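Local coordinates for insulinase family protease (PDB 3GO9), which is of unverified activity but belongs to the insulinase (M16) family of peptidases and is predicted to act as a protease, at residues Glu51-Val56 / Leu115-Leu120; Thr213-Gly218 / Ile390-Arg395; Leu269-Asp274 / Ile332-Pro337. All coordinates share one frame; numbering follows the deposited sequence.

How the contacts relate
Contacts 1 and 2 are neighbours: their centres lie about 8 Å apart, and strands 50-56 and 212-218 run side by side in the seven-stranded sheet. Contact 1 pairs strand 50-56 with strand 114-120, and contact 2 lays helix 388-401 against the same sheet. Contact 3 belongs to the separate five-stranded sheet, with its centre about 34 Å from that of contact 1, on the other side of the chain's centre. In sequence contact 1 closes first; contact 3 then forms entirely between the two segments of contact 2. A helix that follows most of the second sheet in sequence thus packs on the first, which probably joins the two parts of the chain.

Contact 1 of 3, residues Glu51-Val56 / Leu115-Leu120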
loop_
_atom_site.group_PDB
_atom_site.type_symbol
_atom_site.label_atom_id
_atom_site.label_comp_id
_atom_site.label_asym_id
_atom_site.label_seq_id
_atom_site.Cartn_x
_atom_site.Cartn_y
_atom_site.Cartn_z
ATOM N N GLU A 51 -8.523 -9.943 12.845
ATOM C CA GLU A 51 -8.660 -9.229 11.575
ATOM C C GLU A 51 -8.837 -10.194 10.411
ATOM O O GLU A 51 -8.066 -11.117 10.265
ATOM C CB GLU A 51 -7.444 -8.339 11.316
ATOM C CG GLU A 51 -7.192 -7.285 12.397
ATOM C CD GLU A 51 -8.279 -6.221 12.429
ATOM O OE1 GLU A 51 -8.796 -5.870 11.342
ATOM O OE2 GLU A 51 -8.600 -5.697 13.540
ATOM N N LEU A 52 -9.872 -9.955 9.597
ATOM C CA LEU A 52 -10.141 -10.747 8.418
ATOM C C LEU A 52 -10.129 -9.841 7.188
ATOM O O LEU A 52 -10.718 -8.735 7.180
ATOM C CB LEU A 52 -11.505 -11.455 8.537
ATOM C CG LEU A 52 -11.678 -12.472 9.665
ATOM C CD1 LEU A 52 -12.186 -11.784 10.880
ATOM C CD2 LEU A 52 -12.725 -13.479 9.230
ATOM N N ARG A 53 -9.528 -10.314 6.102
ATOM C CA ARG A 53 -9.521 -9.564 4.866
ATOM C C ARG A 53 -9.828 -10.553 3.740
ATOM O O ARG A 53 -9.205 -11.623 3.673
ATOM C CB ARG A 53 -8.157 -8.885 4.617
ATOM C CG ARG A 53 -7.771 -7.962 5.716
ATOM C CD ARG A 53 -8.504 -6.638 5.704
ATOM N NE ARG A 53 -7.872 -5.816 6.730
ATOM C CZ ARG A 53 -8.161 -5.873 8.030
ATOM N NH1 ARG A 53 -9.149 -6.598 8.492
ATOM N NH2 ARG A 53 -7.429 -5.220 8.917
ATOM N N LEU A 54 -10.764 -10.200 2.860
ATOM C CA LEU A 54 -10.995 -10.996 1.677
ATOM C C LEU A 54 -10.646 -10.114 0.530
ATOM O O LEU A 54 -11.305 -9.080 0.311
ATOM C CB LEU A 54 -12.454 -11.490 1.569
ATOM C CG LEU A 54 -12.793 -12.290 0.290
ATOM C CD1 LEU A 54 -12.109 -13.697 0.338
ATOM C CD2 LEU A 54 -14.312 -12.446 0.185
ATOM N N ILE A 55 -9.608 -10.502 -0.205
ATOM C CA ILE A 55 -9.282 -9.820 -1.471
ATOM C C ILE A 55 -9.850 -10.605 -2.624
ATOM O O ILE A 55 -9.669 -11.836 -2.744
ATOM C CB ILE A 55 -7.737 -9.620 -1.699
ATOM C CG1 ILE A 55 -7.142 -8.713 -0.666
ATOM C CG2 ILE A 55 -7.495 -8.982 -3.139
ATOM C CD1 ILE A 55 -5.569 -8.649 -0.749
ATOM N N VAL A 56 -10.582 -9.892 -3.463
ATOM C CA VAL A 56 -11.129 -10.454 -4.723
ATOM C C VAL A 56 -10.419 -9.665 -5.827
ATOM O O VAL A 56 -10.461 -8.430 -5.827
ATOM C CB VAL A 56 -12.667 -10.261 -4.833
ATOM C CG1 VAL A 56 -13.202 -10.886 -6.143
ATOM C CG2 VAL A 56 -13.430 -10.866 -3.587
ATOM N N LEU A 115 -11.400 -5.216 -1.675
ATOM C CA LEU A 115 -10.918 -5.696 -0.383
ATOM C C LEU A 115 -12.045 -5.533 0.617
ATOM O O LEU A 115 -12.474 -4.375 0.884
ATOM C CB LEU A 115 -9.717 -4.862 0.076
ATOM C CG LEU A 115 -9.220 -5.108 1.517
ATOM C CD1 LEU A 115 -8.648 -6.492 1.583
ATOM C CD2 LEU A 115 -8.155 -4.091 1.955
ATOM N N TYR A 116 -12.517 -6.671 1.183
ATOM C CA TYR A 116 -13.497 -6.687 2.271
ATOM C C TYR A 116 -12.765 -6.814 3.597
ATOM O O TYR A 116 -11.854 -7.619 3.720
ATOM C CB TYR A 116 -14.461 -7.871 2.126
ATOM C CG TYR A 116 -15.353 -7.762 0.896
ATOM C CD1 TYR A 116 -16.499 -7.068 0.937
ATOM C CD2 TYR A 116 -14.969 -8.318 -0.335
ATOM C CE1 TYR A 116 -17.345 -7.014 -0.152
ATOM C CE2 TYR A 116 -15.783 -8.172 -1.475
ATOM C CZ TYR A 116 -16.972 -7.543 -1.353
ATOM O OH TYR A 116 -17.842 -7.315 -2.418
ATOM N N SER A 117 -13.203 -6.058 4.617
ATOM C CA SER A 117 -12.486 -6.022 5.881
ATOM C C SER A 117 -13.442 -6.128 7.053
ATOM O O SER A 117 -14.382 -5.325 7.165
ATOM C CB SER A 117 -11.661 -4.741 6.045
ATOM O OG SER A 117 -10.695 -4.519 4.998
ATOM N N LEU A 118 -13.142 -7.048 7.958
ATOM C CA LEU A 118 -13.820 -7.180 9.249
ATOM C C LEU A 118 -12.780 -7.255 10.382
ATOM O O LEU A 118 -11.689 -7.831 10.228
ATOM C CB LEU A 118 -14.725 -8.402 9.286
ATOM C CG LEU A 118 -16.082 -8.207 8.615
ATOM C CD1 LEU A 118 -16.729 -9.483 8.112
ATOM C CD2 LEU A 118 -17.026 -7.568 9.647
ATOM N N SER A 119 -13.111 -6.687 11.535
ATOM C CA SER A 119 -12.257 -6.668 12.711
ATOM C C SER A 119 -13.170 -7.050 13.866
ATOM O O SER A 119 -14.112 -6.285 14.157
ATOM C CB SER A 119 -11.732 -5.232 12.958
ATOM O OG SER A 119 -11.070 -5.128 14.232
ATOM N N LEU A 120 -12.949 -8.219 14.453
ATOM C CA LEU A 120 -13.851 -8.788 15.428
ATOM C C LEU A 120 -13.234 -8.703 16.801
ATOM O O LEU A 120 -12.019 -8.805 16.990
ATOM C CB LEU A 120 -14.117 -10.268 15.138
ATOM C CG LEU A 120 -14.559 -10.598 13.739
ATOM C CD1 LEU A 120 -14.766 -12.102 13.596
ATOM C CD2 LEU A 120 -15.827 -9.815 13.407
#
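Ser119 OG donates a 2.6 Å hydrogen bond to Glu51 OE2, meeting it on the syn side but 34° out of the carboxylate plane. The other oxygen is claimed by Arg53, two residues along the same strand: NH1 and NH2 both donate to Glu51 OE1 in an end-on salt bridge, NH2 at 2.9 Å. NH1 uses the anti lone pair, whereas NH2 comes in from above the carboxylate plane. NH1 also bonds Leu52 O, on the opposite face of that carbonyl from the Leu118 N that binds it across the strands. Together these bonds fix the buried guanidinium. A bend in the Arg53 chain at chi2 (-76°) carries it over the neighbouring strand, where CD passes 3.1 Å from Ser117 OG. The side chain of Glu51 also rests on Asp99, a zinc ligand, and a zinc ion lies about 4 Å from the Glu51 side chain.

Beneath this polar face the backbones pair antiparallel. Leu52 with Leu118 and Leu54 with Tyr116 form the hydrogen-bonded pairs, and the bond from Leu52 N to Leu118 O (2.9 Å) is almost straight at 178°. On the reverse face, Leu52 CD1 meets Leu120 CD1 at 3.8 Å. Val56 CG2 comes to the edge of the Tyr116 ring, 4.2 Å from CE2; the Tyr116 hydroxyl is hydrogen-bonded to Tyr207. Back on the Arg53 face, Ile55 CG1 lies 3.5 Å from Leu115 CD1.

Helix 125-140 covers the face of Leu52, Leu118 and Tyr116, while helix 388-401 lies over Glu51, Arg53, Ile55 and Leu115. In the mixed sheet, strand 212-218 continues beyond 50-56 and strand 107-109 beyond 114-120.

Contact 2 of 3, residues Thr213-Gly218 / Ile390-Arg395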
loop_
_atom_site.group_PDB
_atom_site.type_symbol
_atom_site.label_atom_id
_atom_site.label_comp_id
_atom_site.label_asym_id
_atom_site.label_seq_id
_atom_site.Cartn_x
_atom_site.Cartn_y
_atom_site.Cartn_z
ATOM N N THR A 213 -8.452 -14.435 -2.079
ATOM C CA THR A 213 -7.617 -14.843 -0.949
ATOM C C THR A 213 -8.199 -14.283 0.323
ATOM O O THR A 213 -8.419 -13.043 0.429
ATOM C CB THR A 213 -6.178 -14.358 -1.056
ATOM O OG1 THR A 213 -5.612 -14.758 -2.336
ATOM C CG2 THR A 213 -5.320 -14.878 0.046
ATOM N N LEU A 214 -8.381 -15.181 1.291
ATOM C CA LEU A 214 -8.772 -14.768 2.632
ATOM C C LEU A 214 -7.567 -14.732 3.566
ATOM O O LEU A 214 -6.783 -15.690 3.585
ATOM C CB LEU A 214 -9.805 -15.740 3.210
ATOM C CG LEU A 214 -10.271 -15.464 4.639
ATOM C CD1 LEU A 214 -11.154 -14.245 4.764
ATOM C CD2 LEU A 214 -10.992 -16.720 5.210
ATOM N N TYR A 215 -7.407 -13.631 4.294
ATOM C CA TYR A 215 -6.347 -13.518 5.268
ATOM C C TYR A 215 -6.966 -13.345 6.648
ATOM O O TYR A 215 -7.959 -12.659 6.801
ATOM C CB TYR A 215 -5.477 -12.257 5.032
ATOM C CG TYR A 215 -4.851 -12.143 3.664
ATOM C CD1 TYR A 215 -3.493 -12.436 3.493
ATOM C CD2 TYR A 215 -5.568 -11.693 2.603
ATOM C CE1 TYR A 215 -2.901 -12.347 2.219
ATOM C CE2 TYR A 215 -5.014 -11.617 1.354
ATOM C CZ TYR A 215 -3.657 -11.935 1.192
ATOM O OH TYR A 215 -3.070 -11.809 -0.082
ATOM N N VAL A 216 -6.359 -13.980 7.661
ATOM C CA VAL A 216 -6.822 -13.892 9.015
ATOM C C VAL A 216 -5.584 -13.682 9.893
ATOM O O VAL A 216 -4.603 -14.478 9.808
ATOM C CB VAL A 216 -7.540 -15.165 9.481
ATOM C CG1 VAL A 216 -7.988 -15.090 10.974
ATOM C CG2 VAL A 216 -8.742 -15.480 8.564
ATOM N N VAL A 217 -5.676 -12.703 10.783
ATOM C CA VAL A 217 -4.633 -12.492 11.801
ATOM C C VAL A 217 -5.287 -12.411 13.168
ATOM O O VAL A 217 -6.196 -11.582 13.370
ATOM C CB VAL A 217 -3.914 -11.167 11.575
ATOM C CG1 VAL A 217 -2.900 -10.859 12.712
ATOM C CG2 VAL A 217 -3.183 -11.201 10.194
ATOM N N GLY A 218 -4.767 -13.194 14.110
ATOM C CA GLY A 218 -5.288 -13.090 15.464
ATOM C C GLY A 218 -5.030 -14.303 16.283
ATOM O O GLY A 218 -4.442 -15.279 15.830
ATOM N N ILE A 390 -2.003 -3.877 12.138
ATOM C CA ILE A 390 -0.742 -3.506 11.535
ATOM C C ILE A 390 -0.048 -4.715 10.910
ATOM O O ILE A 390 0.479 -4.628 9.763
ATOM C CB ILE A 390 0.186 -2.730 12.513
ATOM C CG1 ILE A 390 -0.498 -1.410 12.909
ATOM C CG2 ILE A 390 1.580 -2.478 11.848
ATOM C CD1 ILE A 390 0.175 -0.701 14.090
ATOM N N LEU A 391 -0.057 -5.853 11.630
ATOM C CA LEU A 391 0.421 -7.095 11.054
ATOM C C LEU A 391 -0.315 -7.368 9.733
ATOM O O LEU A 391 0.290 -7.831 8.747
ATOM C CB LEU A 391 0.231 -8.270 12.031
ATOM C CG LEU A 391 0.982 -8.203 13.342
ATOM C CD1 LEU A 391 0.582 -9.381 14.299
ATOM C CD2 LEU A 391 2.502 -8.166 13.123
HETATM N N MSE A 392 -1.627 -7.151 9.747
HETATM C CA MSE A 392 -2.444 -7.408 8.554
HETATM C C MSE A 392 -2.077 -6.476 7.426
HETATM O O MSE A 392 -1.885 -6.943 6.289
HETATM C CB MSE A 392 -3.942 -7.344 8.850
HETATM C CG MSE A 392 -4.776 -7.503 7.627
HETATM SE SE MSE A 392 -4.621 -9.349 6.897
HETATM C CE MSE A 392 -5.850 -10.192 8.120
ATOM N N SER A 393 -2.010 -5.158 7.691
ATOM C CA SER A 393 -1.725 -4.220 6.610
ATOM C C SER A 393 -0.349 -4.440 6.030
ATOM O O SER A 393 -0.135 -4.269 4.836
ATOM C CB SER A 393 -1.982 -2.776 7.009
ATOM O OG SER A 393 -1.238 -2.451 8.135
ATOM N N GLN A 394 0.613 -4.817 6.875
ATOM C CA GLN A 394 1.953 -5.133 6.399
ATOM C C GLN A 394 1.935 -6.315 5.453
ATOM O O GLN A 394 2.580 -6.271 4.393
ATOM C CB GLN A 394 2.900 -5.403 7.572
ATOM C CG GLN A 394 3.287 -4.151 8.330
ATOM C CD GLN A 394 4.340 -4.343 9.399
ATOM O OE1 GLN A 394 4.881 -5.448 9.603
ATOM N NE2 GLN A 394 4.598 -3.260 10.155
ATOM N N ARG A 395 1.176 -7.372 5.814
ATOM C CA ARG A 395 1.083 -8.533 4.941
ATOM C C ARG A 395 0.435 -8.181 3.600
ATOM O O ARG A 395 0.952 -8.589 2.570
ATOM C CB ARG A 395 0.285 -9.656 5.606
ATOM C CG ARG A 395 0.258 -10.930 4.761
ATOM C CD ARG A 395 1.572 -11.583 4.596
ATOM N NE ARG A 395 1.419 -12.927 4.037
ATOM C CZ ARG A 395 2.433 -13.790 3.900
ATOM N NH1 ARG A 395 3.675 -13.479 4.321
ATOM N NH2 ARG A 395 2.209 -14.998 3.373
#
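Arg395, whose CG lies 4.2 Å from Tyr215 CD1, has a well-occupied guanidinium: NH1 forms a salt bridge with Asp405, NH2 a hydrogen bond with Gln38, and Trp26 a cation-pi contact. CG stands anti to the backbone N (chi1 -176°), which brings the aliphatic part of the chain obliquely against the tyrosine ring. Tyr215 is itself tethered at its far end, where the hydroxyl is hydrogen-bonded to Gln399, a later residue of the same helix.

The centre of the interface belongs to Met392, present as selenomethionine. Its chain bends at both chi2 and chi3, folding the selenium and terminal methyl down onto the strand. SE sits 3.6 Å from Tyr215 CB. It also makes a Met-aromatic contact with the Tyr215 ring, 5.2 Å from SE to the ring centroid and 51° off the ring normal. CE lies 3.5 Å from both Val217 CG2 and Tyr215 O.

This is an alpha/beta layer: helix 388-401, contributed from between strands 327-336 and 440-446 of the other sheet, packs on the sheet that holds strand 212-218, the short segments running roughly antiparallel at 148°. Val216 points from the opposite face, toward helix 222-233.

Next to Met392 on the helix, Leu391 places CD1 4.1 Å from Val217 CG1, with the two side chains crossing at about a right angle. Both residues also touch Thr42, while Met392 also touches Glu51 and Arg53 of the neighbouring strand 50-56.

Contact 3 of 3, residues Leu269-Asp274 / Ile332-Pro337; sequences LSLMWD and IHLNTP. With ZN (zinc ion), chain E.
Ile332, Leu269 and Leu334 bury the largest areas here, all on one face of an antiparallel pair of strands. Leu269 and Leu334 face each other as a hydrogen-bonded pair. Leu334 N reaches Leu269 O at 2.8 Å, and the return bond from Leu269 N to Leu334 O is more bent, with 142° at the hydrogen. Leu334 CD1 curls back to lie 3.5 Å from Leu269 O and also reaches Leu271 CG at 4.2 Å, bridging two residues of the facing strand.

Ile332 pairs with Leu271 through two backbone bonds; Leu271 N meets Ile332 O in the carbonyl plane at 2.9 Å. An extended outer chain (chi2 167°) sends Ile332 CD1 to the edge of the Trp273 ring, 4.0 Å from CZ3. That indole is tied at its NE1 to Gln437 O. Leu269, Leu271 and Leu334 are covered by helix 341-358, which completes the apolar layer.

Between these two pairs, on the other face, Ser270 stands opposite His333. The imidazole donates from ND1 to Ser270 OG at 2.6 Å, with the oxygen in the ring plane, a bond that fixes the rotation of the ring. With ND1 as donor, NE2 is left to bind a zinc ion, 2.1 Å from it, which also binds two waters and Asp320 of the adjoining strand. The serine is therefore a second-shell residue for the metal. Helix-covered on one side and metal-bearing on the other, the strands form the antiparallel part of a mixed five-stranded sheet backed by helix 341-358, an alpha/beta arrangement consistent with an M16 domain.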
loop_
_atom_site.group_PDB
_atom_site.type_symbol
_atom_site.label_atom_id
_atom_site.label_comp_id
_atom_site.label_asym_id
_atom_site.label_seq_id
_atom_site.Cartn_x
_atom_site.Cartn_y
_atom_site.Cartn_z
ATOM N N LEU A 269 6.005 21.781 -2.794
ATOM C CA LEU A 269 6.873 21.354 -3.866
ATOM C C LEU A 269 7.418 19.975 -3.561
ATOM O O LEU A 269 8.067 19.771 -2.522
ATOM C CB LEU A 269 8.061 22.355 -4.010
ATOM C CG LEU A 269 9.104 21.925 -5.050
ATOM C CD1 LEU A 269 8.421 21.912 -6.429
ATOM C CD2 LEU A 269 10.296 22.858 -5.073
ATOM N N SER A 270 7.172 19.024 -4.473
ATOM C CA SER A 270 7.665 17.665 -4.306
ATOM C C SER A 270 8.819 17.454 -5.293
ATOM O O SER A 270 8.722 17.826 -6.462
ATOM C CB SER A 270 6.561 16.633 -4.478
ATOM O OG SER A 270 5.544 16.819 -3.445
ATOM N N LEU A 271 9.914 16.932 -4.773
ATOM C CA LEU A 271 11.064 16.508 -5.568
ATOM C C LEU A 271 10.893 15.006 -5.645
ATOM O O LEU A 271 11.039 14.283 -4.626
ATOM C CB LEU A 271 12.396 16.898 -4.871
ATOM C CG LEU A 271 12.556 18.344 -4.412
ATOM C CD1 LEU A 271 13.997 18.514 -3.838
ATOM C CD2 LEU A 271 12.288 19.388 -5.463
HETATM N N MSE A 272 10.579 14.498 -6.847
HETATM C CA MSE A 272 10.130 13.104 -7.020
HETATM C C MSE A 272 11.051 12.299 -7.873
HETATM O O MSE A 272 11.586 12.806 -8.845
HETATM C CB MSE A 272 8.807 12.957 -7.799
HETATM C CG MSE A 272 7.828 14.055 -7.807
HETATM SE SE MSE A 272 6.208 13.151 -7.389
HETATM C CE MSE A 272 6.868 12.970 -5.595
ATOM N N TRP A 273 11.172 11.024 -7.550
ATOM C CA TRP A 273 11.814 10.046 -8.433
ATOM C C TRP A 273 10.872 8.838 -8.589
ATOM O O TRP A 273 10.281 8.363 -7.610
ATOM C CB TRP A 273 13.134 9.577 -7.826
ATOM C CG TRP A 273 14.205 10.603 -7.750
ATOM C CD1 TRP A 273 15.225 10.761 -8.634
ATOM C CD2 TRP A 273 14.391 11.608 -6.740
ATOM N NE1 TRP A 273 16.036 11.808 -8.257
ATOM C CE2 TRP A 273 15.547 12.346 -7.096
ATOM C CE3 TRP A 273 13.670 12.001 -5.602
ATOM C CZ2 TRP A 273 16.020 13.427 -6.331
ATOM C CZ3 TRP A 273 14.146 13.094 -4.842
ATOM C CH2 TRP A 273 15.322 13.780 -5.219
ATOM N N ASP A 274 10.746 8.321 -9.816
ATOM C CA ASP A 274 9.812 7.283 -10.138
ATOM C C ASP A 274 10.600 6.297 -11.006
ATOM O O ASP A 274 11.300 6.722 -11.932
ATOM C CB ASP A 274 8.648 7.889 -10.901
ATOM C CG ASP A 274 7.964 6.885 -11.808
ATOM O OD1 ASP A 274 7.161 6.107 -11.282
ATOM O OD2 ASP A 274 8.235 6.904 -13.024
ATOM N N ILE A 332 10.538 13.878 -1.730
ATOM C CA ILE A 332 10.789 14.871 -0.672
ATOM C C ILE A 332 9.781 15.952 -0.865
ATOM O O ILE A 332 9.720 16.586 -1.909
ATOM C CB ILE A 332 12.205 15.478 -0.749
ATOM C CG1 ILE A 332 13.201 14.342 -0.786
ATOM C CG2 ILE A 332 12.363 16.536 0.359
ATOM C CD1 ILE A 332 14.618 14.734 -1.171
ATOM N N HIS A 333 8.990 16.204 0.183
ATOM C CA HIS A 333 7.967 17.207 0.106
ATOM C C HIS A 333 8.348 18.437 0.913
ATOM O O HIS A 333 8.711 18.347 2.099
ATOM C CB HIS A 333 6.674 16.692 0.706
ATOM C CG HIS A 333 6.159 15.450 0.077
ATOM N ND1 HIS A 333 5.762 15.400 -1.238
ATOM C CD2 HIS A 333 5.855 14.245 0.615
ATOM C CE1 HIS A 333 5.279 14.201 -1.499
ATOM N NE2 HIS A 333 5.336 13.477 -0.398
ATOM N N LEU A 334 8.268 19.591 0.269
ATOM C CA LEU A 334 8.520 20.862 0.896
ATOM C C LEU A 334 7.222 21.596 1.005
ATOM O O LEU A 334 6.718 22.130 0.041
ATOM C CB LEU A 334 9.486 21.712 0.058
ATOM C CG LEU A 334 10.941 21.318 -0.081
ATOM C CD1 LEU A 334 11.120 19.962 -0.761
ATOM C CD2 LEU A 334 11.703 22.440 -0.832
ATOM N N ASN A 335 6.691 21.677 2.229
ATOM C CA ASN A 335 5.433 22.384 2.436
ATOM C C ASN A 335 5.785 23.809 2.845
ATOM O O ASN A 335 6.498 24.014 3.840
ATOM C CB ASN A 335 4.567 21.686 3.505
ATOM C CG ASN A 335 3.234 22.402 3.742
ATOM O OD1 ASN A 335 2.272 22.251 2.967
ATOM N ND2 ASN A 335 3.192 23.231 4.784
ATOM N N THR A 336 5.365 24.773 2.040
ATOM C CA THR A 336 5.811 26.139 2.171
ATOM C C THR A 336 4.807 27.116 1.599
ATOM O O THR A 336 4.196 26.843 0.562
ATOM C CB THR A 336 7.155 26.356 1.440
ATOM O OG1 THR A 336 7.500 27.752 1.473
ATOM C CG2 THR A 336 7.085 25.840 -0.027
ATOM N N PRO A 337 4.628 28.273 2.268
ATOM C CA PRO A 337 3.925 29.349 1.567
ATOM C C PRO A 337 4.644 29.690 0.271
ATOM O O PRO A 337 5.869 29.611 0.181
ATOM C CB PRO A 337 3.974 30.535 2.566
ATOM C CG PRO A 337 4.253 29.918 3.864
ATOM C CD PRO A 337 5.163 28.729 3.557
HETATM ZN ZN ZN E . 4.522 11.499 -0.468
HETATM O O HOH W 1 3.990 11.010 -2.416
HETATM O O HOH W 2 2.718 11.667 0.587
#